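Local coordinates for Atg1 tMIT (Kluyveromyces marxianus, PDB 4P1N), which forms the tandem MIT region of a serine/threonine protein kinase that is essential in autophagy and required for autophagosome formation, at residues A21-I35 with L101-I115. Numbering follows the deposited sequence.
Sequences AFVMYSFAEMKFSQI and LCMESLLLYLKSLTI
The first two helices of the N-terminal MIT domain pack antiparallel here; the axes of segments 21-33 and 101-115 run at 160° and approach to 8.3 Å. Ala28 sets its CB over the middle of the Tyr109 ring, 3.5 Å from the centroid, a CH-pi contact. That ring is a knob in the hole formed by Tyr25, Ala28, Glu29 and Phe32. Tyr109 OH donates to Glu29 OE2 at 2.5 Å, meeting the carboxylate from above its plane; the bend of Glu29 at chi2 (-83°) brings the acid back to the ring edge. Lys156 of helix 137-170, the third helix of the MIT bundle, forms a salt bridge with the same oxygen. The edge of Tyr109 also faces the Phe32 ring in an offset edge-to-face pair, planes at 83°. Leu108 is a second knob from the same helix, among Met24, Phe27, Ala28 and Lys31, and its CD1 lies over the centre of the Phe27 ring, 3.7 Å from the centroid. Ser105 OG donates to Ala28 O at 3.1 Å, adding a second donor to a carbonyl already bonded to Phe32 N. Two knobs answer from the other helix. Lys31 sits among Leu101, Glu104, Ser105 and Leu108 and ends in a salt bridge, NZ to Glu104 OE2 at 2.6 Å. Met24, bent at chi2 and chi3, lodges among Leu108, Lys111, Ser112 and Ile115, and touches Ile188 and Ile225 of the second MIT domain.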
ATOM      1  N   ALA B  21       4.574  -5.350  -7.990  1.00 26.05           N
ATOM      2  CA  ALA B  21       3.243  -4.778  -8.238  1.00 26.15           C
ATOM      3  C   ALA B  21       3.368  -3.283  -8.421  1.00 24.00           C
ATOM      4  O   ALA B  21       2.840  -2.694  -9.372  1.00 26.22           O
ATOM      5  CB  ALA B  21       2.296  -5.111  -7.088  1.00 26.93           C
ATOM      6  N   PHE B  22       4.189  -2.660  -7.601  1.00 25.58           N
ATOM      7  CA  PHE B  22       4.327  -1.208  -7.676  1.00 26.71           C
ATOM      8  C   PHE B  22       4.847  -0.748  -9.028  1.00 27.04           C
ATOM      9  O   PHE B  22       4.359   0.201  -9.617  1.00 27.60           O
ATOM     10  CB  PHE B  22       5.271  -0.699  -6.558  1.00 27.64           C
ATOM     11  CG  PHE B  22       5.486   0.779  -6.620  1.00 29.30           C
ATOM     12  CD1 PHE B  22       4.561   1.643  -6.048  1.00 30.55           C
ATOM     13  CD2 PHE B  22       6.558   1.325  -7.340  1.00 29.16           C
ATOM     14  CE1 PHE B  22       4.741   3.018  -6.114  1.00 30.39           C
ATOM     15  CE2 PHE B  22       6.761   2.701  -7.393  1.00 29.14           C
ATOM     16  CZ  PHE B  22       5.836   3.561  -6.821  1.00 30.02           C
ATOM     17  N   VAL B  23       5.897  -1.407  -9.502  1.00 29.24           N
ATOM     18  CA  VAL B  23       6.521  -1.029 -10.757  1.00 30.32           C
ATOM     19  C   VAL B  23       5.560  -1.228 -11.945  1.00 28.55           C
ATOM     20  O   VAL B  23       5.485  -0.434 -12.863  1.00 30.23           O
ATOM     21  CB  VAL B  23       7.848  -1.826 -10.903  1.00 35.04           C
ATOM     22  CG1 VAL B  23       8.334  -1.819 -12.299  1.00 40.66           C
ATOM     23  CG2 VAL B  23       8.915  -1.210  -9.998  1.00 35.53           C
ATOM     24  N   MET B  24       4.773  -2.275 -11.892  1.00 28.18           N
ATOM     25  CA  MET B  24       3.813  -2.549 -12.932  1.00 28.93           C
ATOM     26  C   MET B  24       2.627  -1.552 -12.847  1.00 27.82           C
ATOM     27  O   MET B  24       2.146  -1.007 -13.851  1.00 28.44           O
ATOM     28  CB  MET B  24       3.380  -4.023 -12.809  1.00 30.24           C
ATOM     29  CG  MET B  24       2.782  -4.605 -14.073  1.00 37.86           C
ATOM     30  SD  MET B  24       3.912  -4.552 -15.480  1.00 36.98           S
ATOM     31  CE  MET B  24       5.331  -5.182 -14.762  1.00 35.12           C
ATOM     32  N   TYR B  25       2.158  -1.306 -11.638  1.00 26.29           N
ATOM     33  CA  TYR B  25       1.101  -0.362 -11.434  1.00 26.08           C
ATOM     34  C   TYR B  25       1.509   1.014 -11.939  1.00 26.77           C
ATOM     35  O   TYR B  25       0.692   1.698 -12.601  1.00 25.76           O
ATOM     36  CB  TYR B  25       0.694  -0.344  -9.965  1.00 26.64           C
ATOM     37  CG  TYR B  25      -0.108   0.854  -9.512  1.00 28.22           C
ATOM     38  CD1 TYR B  25      -1.457   0.864  -9.617  1.00 28.16           C
ATOM     39  CD2 TYR B  25       0.521   1.997  -8.935  1.00 30.47           C
ATOM     40  CE1 TYR B  25      -2.195   1.947  -9.239  1.00 30.71           C
ATOM     41  CE2 TYR B  25      -0.226   3.095  -8.519  1.00 29.53           C
ATOM     42  CZ  TYR B  25      -1.581   3.056  -8.642  1.00 32.01           C
ATOM     43  OH  TYR B  25      -2.372   4.119  -8.243  1.00 33.68           O
ATOM     44  N   SER B  26       2.730   1.445 -11.612  1.00 27.92           N
ATOM     45  CA  SER B  26       3.181   2.791 -12.034  1.00 29.95           C
ATOM     46  C   SER B  26       3.288   2.863 -13.578  1.00 30.49           C
ATOM     47  O   SER B  26       3.046   3.894 -14.165  1.00 30.69           O
ATOM     48  CB  SER B  26       4.530   3.173 -11.426  1.00 28.42           C
ATOM     49  OG  SER B  26       4.594   2.864 -10.040  1.00 30.98           O
ATOM     50  N   PHE B  27       3.634   1.759 -14.225  1.00 32.23           N
ATOM     51  CA  PHE B  27       3.675   1.700 -15.698  1.00 33.08           C
ATOM     52  C   PHE B  27       2.259   1.804 -16.210  1.00 32.46           C
ATOM     53  O   PHE B  27       1.981   2.651 -17.039  1.00 36.01           O
ATOM     54  CB  PHE B  27       4.423   0.423 -16.147  1.00 32.81           C
ATOM     55  CG  PHE B  27       4.693   0.298 -17.634  1.00 33.30           C
ATOM     56  CD1 PHE B  27       4.722   1.396 -18.495  1.00 36.39           C
ATOM     57  CD2 PHE B  27       4.998  -0.958 -18.159  1.00 34.05           C
ATOM     58  CE1 PHE B  27       5.023   1.237 -19.861  1.00 38.01           C
ATOM     59  CE2 PHE B  27       5.309  -1.127 -19.501  1.00 36.24           C
ATOM     60  CZ  PHE B  27       5.336  -0.018 -20.359  1.00 37.44           C
ATOM     61  N   ALA B  28       1.337   1.000 -15.698  1.00 33.51           N
ATOM     62  CA  ALA B  28      -0.081   1.163 -16.057  1.00 32.61           C
ATOM     63  C   ALA B  28      -0.596   2.584 -15.894  1.00 34.29           C
ATOM     64  O   ALA B  28      -1.335   3.097 -16.765  1.00 37.28           O
ATOM     65  CB  ALA B  28      -0.985   0.222 -15.272  1.00 33.36           C
ATOM     66  N   GLU B  29      -0.260   3.207 -14.786  1.00 33.90           N
ATOM     67  CA  GLU B  29      -0.691   4.591 -14.517  1.00 37.77           C
ATOM     68  C   GLU B  29      -0.113   5.622 -15.468  1.00 39.17           C
ATOM     69  O   GLU B  29      -0.768   6.622 -15.750  1.00 42.34           O
ATOM     70  CB  GLU B  29      -0.309   5.029 -13.107  1.00 35.36           C
ATOM     71  CG  GLU B  29      -1.088   4.333 -12.032  1.00 34.12           C
ATOM     72  CD  GLU B  29      -2.428   4.999 -11.799  1.00 39.23           C
ATOM     73  OE1 GLU B  29      -2.395   6.191 -11.392  1.00 42.45           O
ATOM     74  OE2 GLU B  29      -3.512   4.351 -12.001  1.00 40.18           O
ATOM     75  N   MET B  30       1.122   5.406 -15.909  1.00 39.88           N
ATOM     76  CA  MET B  30       1.728   6.275 -16.905  1.00 45.09           C
ATOM     77  C   MET B  30       0.966   6.152 -18.276  1.00 45.91           C
ATOM     78  O   MET B  30       0.799   7.122 -18.976  1.00 47.15           O
ATOM     79  CB  MET B  30       3.214   5.957 -17.025  1.00 50.33           C
ATOM     80  CG  MET B  30       3.954   6.742 -18.100  1.00 61.39           C
ATOM     81  SD  MET B  30       3.736   5.993 -19.736  1.00 77.30           S
ATOM     82  CE  MET B  30       5.239   5.022 -19.882  1.00 73.38           C
ATOM     83  N   LYS B  31       0.469   4.972 -18.624  1.00 44.58           N
ATOM     84  CA  LYS B  31      -0.333   4.825 -19.835  1.00 46.09           C
ATOM     85  C   LYS B  31      -1.724   5.381 -19.596  1.00 46.79           C
ATOM     86  O   LYS B  31      -2.247   6.081 -20.433  1.00 48.46           O
ATOM     87  CB  LYS B  31      -0.460   3.376 -20.253  1.00 45.54           C
ATOM     88  CG  LYS B  31       0.830   2.707 -20.634  1.00 46.94           C
ATOM     89  CD  LYS B  31       1.361   3.272 -21.923  1.00 51.48           C
ATOM     90  CE  LYS B  31       2.467   2.418 -22.510  1.00 51.28           C
ATOM     91  NZ  LYS B  31       2.578   2.743 -23.950  1.00 56.19           N
ATOM     92  N   PHE B  32      -2.298   5.080 -18.434  1.00 45.33           N
ATOM     93  CA  PHE B  32      -3.626   5.534 -18.071  1.00 46.70           C
ATOM     94  C   PHE B  32      -3.712   7.063 -18.115  1.00 50.91           C
ATOM     95  O   PHE B  32      -4.671   7.607 -18.661  1.00 50.73           O
ATOM     96  CB  PHE B  32      -3.995   5.047 -16.676  1.00 44.17           C
ATOM     97  CG  PHE B  32      -5.442   5.203 -16.325  1.00 42.40           C
ATOM     98  CD1 PHE B  32      -6.404   4.432 -16.943  1.00 45.70           C
ATOM     99  CD2 PHE B  32      -5.839   6.096 -15.352  1.00 44.32           C
ATOM    100  CE1 PHE B  32      -7.750   4.570 -16.631  1.00 46.47           C
ATOM    101  CE2 PHE B  32      -7.178   6.243 -15.021  1.00 46.45           C
ATOM    102  CZ  PHE B  32      -8.138   5.464 -15.645  1.00 47.07           C
ATOM    103  N   SER B  33      -2.722   7.733 -17.541  1.00 50.19           N
ATOM    104  CA  SER B  33      -2.670   9.212 -17.531  1.00 53.85           C
ATOM    105  C   SER B  33      -2.803   9.860 -18.893  1.00 56.74           C
ATOM    106  O   SER B  33      -3.498  10.862 -19.021  1.00 60.48           O
ATOM    107  CB  SER B  33      -1.373   9.696 -16.916  1.00 54.90           C
ATOM    108  OG  SER B  33      -1.601  10.008 -15.578  1.00 62.06           O
ATOM    109  N   GLN B  34      -2.163   9.286 -19.910  1.00 58.35           N
ATOM    110  CA  GLN B  34      -2.248   9.831 -21.288  1.00 61.13           C
ATOM    111  C   GLN B  34      -3.628   9.671 -21.899  1.00 65.04           C
ATOM    112  O   GLN B  34      -3.872  10.109 -23.022  1.00 68.11           O
ATOM    113  CB  GLN B  34      -1.222   9.186 -22.222  1.00 59.14           C
ATOM    114  CG  GLN B  34       0.224   9.348 -21.786  1.00 58.36           C
ATOM    115  CD  GLN B  34       1.135   8.403 -22.547  1.00 61.41           C
ATOM    116  OE1 GLN B  34       1.095   8.353 -23.773  1.00 71.37           O
ATOM    117  NE2 GLN B  34       1.951   7.642 -21.833  1.00 58.92           N
ATOM    118  N   ILE B  35      -4.527   9.036 -21.162  1.00 66.42           N
ATOM    119  CA  ILE B  35      -5.918   8.869 -21.560  1.00 67.67           C
ATOM    120  C   ILE B  35      -6.826   9.902 -20.882  1.00 72.46           C
ATOM    121  O   ILE B  35      -7.908  10.194 -21.383  1.00 73.78           O
ATOM    122  CB  ILE B  35      -6.362   7.427 -21.225  1.00 64.78           C
ATOM    123  CG1 ILE B  35      -5.791   6.471 -22.262  1.00 65.62           C
ATOM    124  CG2 ILE B  35      -7.876   7.271 -21.125  1.00 65.76           C
ATOM    125  CD1 ILE B  35      -5.457   5.134 -21.654  1.00 63.50           C
ATOM    126  N   LEU B 101      -3.446   2.987 -26.452  1.00 56.49           N
ATOM    127  CA  LEU B 101      -3.218   3.340 -25.079  1.00 57.47           C
ATOM    128  C   LEU B 101      -4.155   2.609 -24.120  1.00 55.56           C
ATOM    129  O   LEU B 101      -3.729   2.190 -23.051  1.00 50.71           O
ATOM    130  CB  LEU B 101      -3.366   4.850 -24.873  1.00 60.55           C
ATOM    131  CG  LEU B 101      -2.221   5.717 -25.400  1.00 63.52           C
ATOM    132  CD1 LEU B 101      -2.615   7.188 -25.327  1.00 67.29           C
ATOM    133  CD2 LEU B 101      -0.939   5.483 -24.636  1.00 60.50           C
ATOM    134  N   CYS B 102      -5.424   2.486 -24.498  1.00 54.65           N
ATOM    135  CA  CYS B 102      -6.422   1.833 -23.664  1.00 54.05           C
ATOM    136  C   CYS B 102      -6.077   0.341 -23.481  1.00 53.51           C
ATOM    137  O   CYS B 102      -6.079  -0.174 -22.329  1.00 47.01           O
ATOM    138  CB  CYS B 102      -7.828   1.999 -24.250  1.00 57.71           C
ATOM    139  SG  CYS B 102      -8.541   3.646 -23.982  1.00 62.02           S
ATOM    140  N   MET B 103      -5.768  -0.332 -24.592  1.00 50.58           N
ATOM    141  CA  MET B 103      -5.329  -1.714 -24.521  1.00 52.88           C
ATOM    142  C   MET B 103      -4.070  -1.891 -23.676  1.00 46.36           C
ATOM    143  O   MET B 103      -4.021  -2.778 -22.867  1.00 44.84           O
ATOM    144  CB  MET B 103      -5.071  -2.319 -25.904  1.00 56.26           C
ATOM    145  CG  MET B 103      -6.072  -3.382 -26.286  1.00 65.18           C
ATOM    146  SD  MET B 103      -5.938  -4.846 -25.245  1.00 65.02           S
ATOM    147  CE  MET B 103      -5.801  -6.141 -26.490  1.00 71.72           C
ATOM    148  N   GLU B 104      -3.065  -1.071 -23.929  1.00 46.15           N
ATOM    149  CA  GLU B 104      -1.788  -1.126 -23.236  1.00 46.15           C
ATOM    150  C   GLU B 104      -1.990  -0.946 -21.739  1.00 43.94           C
ATOM    151  O   GLU B 104      -1.503  -1.745 -20.953  1.00 38.47           O
ATOM    152  CB  GLU B 104      -0.821  -0.088 -23.769  1.00 48.15           C
ATOM    153  CG  GLU B 104      -0.172  -0.486 -25.088  1.00 53.93           C
ATOM    154  CD  GLU B 104       0.652   0.625 -25.757  1.00 59.58           C
ATOM    155  OE1 GLU B 104       1.375   0.306 -26.738  1.00 63.27           O
ATOM    156  OE2 GLU B 104       0.570   1.804 -25.342  1.00 57.72           O
ATOM    157  N   SER B 105      -2.762   0.066 -21.372  1.00 42.84           N
ATOM    158  CA  SER B 105      -3.053   0.332 -19.976  1.00 40.60           C
ATOM    159  C   SER B 105      -3.802  -0.852 -19.336  1.00 37.81           C
ATOM    160  O   SER B 105      -3.430  -1.329 -18.269  1.00 34.53           O
ATOM    161  CB  SER B 105      -3.811   1.655 -19.817  1.00 42.85           C
ATOM    162  OG  SER B 105      -3.715   2.125 -18.462  1.00 48.20           O
ATOM    163  N   LEU B 106      -4.809  -1.370 -20.007  1.00 38.20           N
ATOM    164  CA  LEU B 106      -5.571  -2.481 -19.489  1.00 39.64           C
ATOM    165  C   LEU B 106      -4.697  -3.664 -19.196  1.00 37.00           C
ATOM    166  O   LEU B 106      -4.804  -4.246 -18.132  1.00 37.37           O
ATOM    167  CB  LEU B 106      -6.609  -2.958 -20.506  1.00 43.96           C
ATOM    168  CG  LEU B 106      -7.942  -3.509 -20.024  1.00 47.98           C
ATOM    169  CD1 LEU B 106      -8.586  -4.286 -21.178  1.00 50.74           C
ATOM    170  CD2 LEU B 106      -7.940  -4.328 -18.741  1.00 47.27           C
ATOM    171  N   LEU B 107      -3.909  -4.071 -20.186  1.00 35.46           N
ATOM    172  CA  LEU B 107      -3.018  -5.204 -20.043  1.00 35.96           C
ATOM    173  C   LEU B 107      -2.052  -5.059 -18.860  1.00 33.15           C
ATOM    174  O   LEU B 107      -1.792  -6.031 -18.133  1.00 31.70           O
ATOM    175  CB  LEU B 107      -2.221  -5.430 -21.359  1.00 38.04           C
ATOM    176  CG  LEU B 107      -3.060  -5.827 -22.587  1.00 40.76           C
ATOM    177  CD1 LEU B 107      -2.139  -6.097 -23.767  1.00 41.96           C
ATOM    178  CD2 LEU B 107      -3.934  -7.026 -22.292  1.00 41.28           C
ATOM    179  N   LEU B 108      -1.532  -3.850 -18.668  1.00 32.13           N
ATOM    180  CA  LEU B 108      -0.655  -3.545 -17.524  1.00 30.39           C
ATOM    181  C   LEU B 108      -1.397  -3.575 -16.216  1.00 28.60           C
ATOM    182  O   LEU B 108      -0.844  -4.017 -15.207  1.00 28.44           O
ATOM    183  CB  LEU B 108       0.025  -2.176 -17.726  1.00 31.48           C
ATOM    184  CG  LEU B 108       0.970  -2.175 -18.932  1.00 32.14           C
ATOM    185  CD1 LEU B 108       1.447  -0.776 -19.242  1.00 32.44           C
ATOM    186  CD2 LEU B 108       2.146  -3.140 -18.732  1.00 31.93           C
ATOM    187  N   TYR B 109      -2.655  -3.139 -16.187  1.00 28.53           N
ATOM    188  CA  TYR B 109      -3.426  -3.300 -14.975  1.00 28.84           C
ATOM    189  C   TYR B 109      -3.680  -4.790 -14.722  1.00 30.58           C
ATOM    190  O   TYR B 109      -3.708  -5.207 -13.571  1.00 32.65           O
ATOM    191  CB  TYR B 109      -4.761  -2.521 -14.988  1.00 29.49           C
ATOM    192  CG  TYR B 109      -4.612  -1.081 -14.717  1.00 28.83           C
ATOM    193  CD1 TYR B 109      -4.023  -0.623 -13.525  1.00 28.07           C
ATOM    194  CD2 TYR B 109      -4.938  -0.147 -15.681  1.00 31.50           C
ATOM    195  CE1 TYR B 109      -3.825   0.728 -13.285  1.00 28.08           C
ATOM    196  CE2 TYR B 109      -4.722   1.216 -15.452  1.00 33.19           C
ATOM    197  CZ  TYR B 109      -4.151   1.640 -14.268  1.00 31.44           C
ATOM    198  OH  TYR B 109      -3.992   2.980 -14.062  1.00 33.73           O
ATOM    199  N   LEU B 110      -3.912  -5.587 -15.758  1.00 30.40           N
ATOM    200  CA  LEU B 110      -4.189  -7.011 -15.526  1.00 31.27           C
ATOM    201  C   LEU B 110      -2.942  -7.729 -15.019  1.00 30.16           C
ATOM    202  O   LEU B 110      -3.038  -8.606 -14.209  1.00 30.50           O
ATOM    203  CB  LEU B 110      -4.717  -7.736 -16.762  1.00 32.85           C
ATOM    204  CG  LEU B 110      -6.065  -7.281 -17.326  1.00 34.75           C
ATOM    205  CD1 LEU B 110      -6.350  -8.066 -18.603  1.00 36.78           C
ATOM    206  CD2 LEU B 110      -7.234  -7.539 -16.389  1.00 36.16           C
ATOM    207  N   LYS B 111      -1.765  -7.338 -15.482  1.00 28.48           N
ATOM    208  CA  LYS B 111      -0.575  -7.894 -14.943  1.00 27.62           C
ATOM    209  C   LYS B 111      -0.361  -7.462 -13.497  1.00 27.61           C
ATOM    210  O   LYS B 111       0.029  -8.293 -12.641  1.00 27.44           O
ATOM    211  CB  LYS B 111       0.625  -7.545 -15.821  1.00 28.94           C
ATOM    212  CG  LYS B 111       1.949  -8.088 -15.332  1.00 28.91           C
ATOM    213  CD  LYS B 111       2.024  -9.606 -15.328  1.00 30.14           C
ATOM    214  CE  LYS B 111       2.084 -10.198 -16.742  1.00 32.79           C
ATOM    215  NZ  LYS B 111       1.659 -11.609 -16.638  1.00 33.76           N
ATOM    216  N   SER B 112      -0.624  -6.197 -13.196  1.00 27.13           N
ATOM    217  CA  SER B 112      -0.624  -5.745 -11.790  1.00 27.07           C
ATOM    218  C   SER B 112      -1.497  -6.592 -10.898  1.00 26.49           C
ATOM    219  O   SER B 112      -1.094  -7.048  -9.817  1.00 25.15           O
ATOM    220  CB  SER B 112      -1.025  -4.262 -11.643  1.00 26.76           C
ATOM    221  OG  SER B 112      -0.226  -3.433 -12.466  1.00 27.07           O
ATOM    222  N   LEU B 113      -2.701  -6.830 -11.353  1.00 28.60           N
ATOM    223  CA  LEU B 113      -3.613  -7.684 -10.614  1.00 29.62           C
ATOM    224  C   LEU B 113      -3.103  -9.112 -10.383  1.00 29.62           C
ATOM    225  O   LEU B 113      -3.344  -9.691  -9.320  1.00 30.32           O
ATOM    226  CB  LEU B 113      -4.933  -7.732 -11.318  1.00 32.21           C
ATOM    227  CG  LEU B 113      -5.733  -6.480 -11.229  1.00 32.93           C
ATOM    228  CD1 LEU B 113      -6.827  -6.523 -12.287  1.00 36.65           C
ATOM    229  CD2 LEU B 113      -6.345  -6.376  -9.820  1.00 35.34           C
ATOM    230  N   THR B 114      -2.330  -9.650 -11.315  1.00 30.69           N
ATOM    231  CA  THR B 114      -1.795 -11.010 -11.177  1.00 33.49           C
ATOM    232  C   THR B 114      -0.763 -10.995 -10.038  1.00 31.91           C
ATOM    233  O   THR B 114      -0.725 -11.877  -9.186  1.00 32.48           O
ATOM    234  CB  THR B 114      -1.123 -11.534 -12.498  1.00 34.77           C
ATOM    235  OG1 THR B 114      -2.122 -11.814 -13.464  1.00 35.60           O
ATOM    236  CG2 THR B 114      -0.347 -12.805 -12.277  1.00 34.89           C
ATOM    237  N   ILE B 115       0.052  -9.971 -10.013  1.00 31.37           N
ATOM    238  CA  ILE B 115       1.076  -9.856  -8.962  1.00 31.31           C
ATOM    239  C   ILE B 115       0.442  -9.608  -7.605  1.00 32.08           C
ATOM    240  O   ILE B 115       0.796 -10.250  -6.618  1.00 32.42           O
ATOM    241  CB  ILE B 115       2.087  -8.758  -9.319  1.00 30.54           C
ATOM    242  CG1 ILE B 115       2.665  -9.036 -10.700  1.00 29.47           C
ATOM    243  CG2 ILE B 115       3.241  -8.735  -8.327  1.00 31.30           C
ATOM    244  CD1 ILE B 115       3.434  -7.840 -11.246  1.00 30.53           C
TER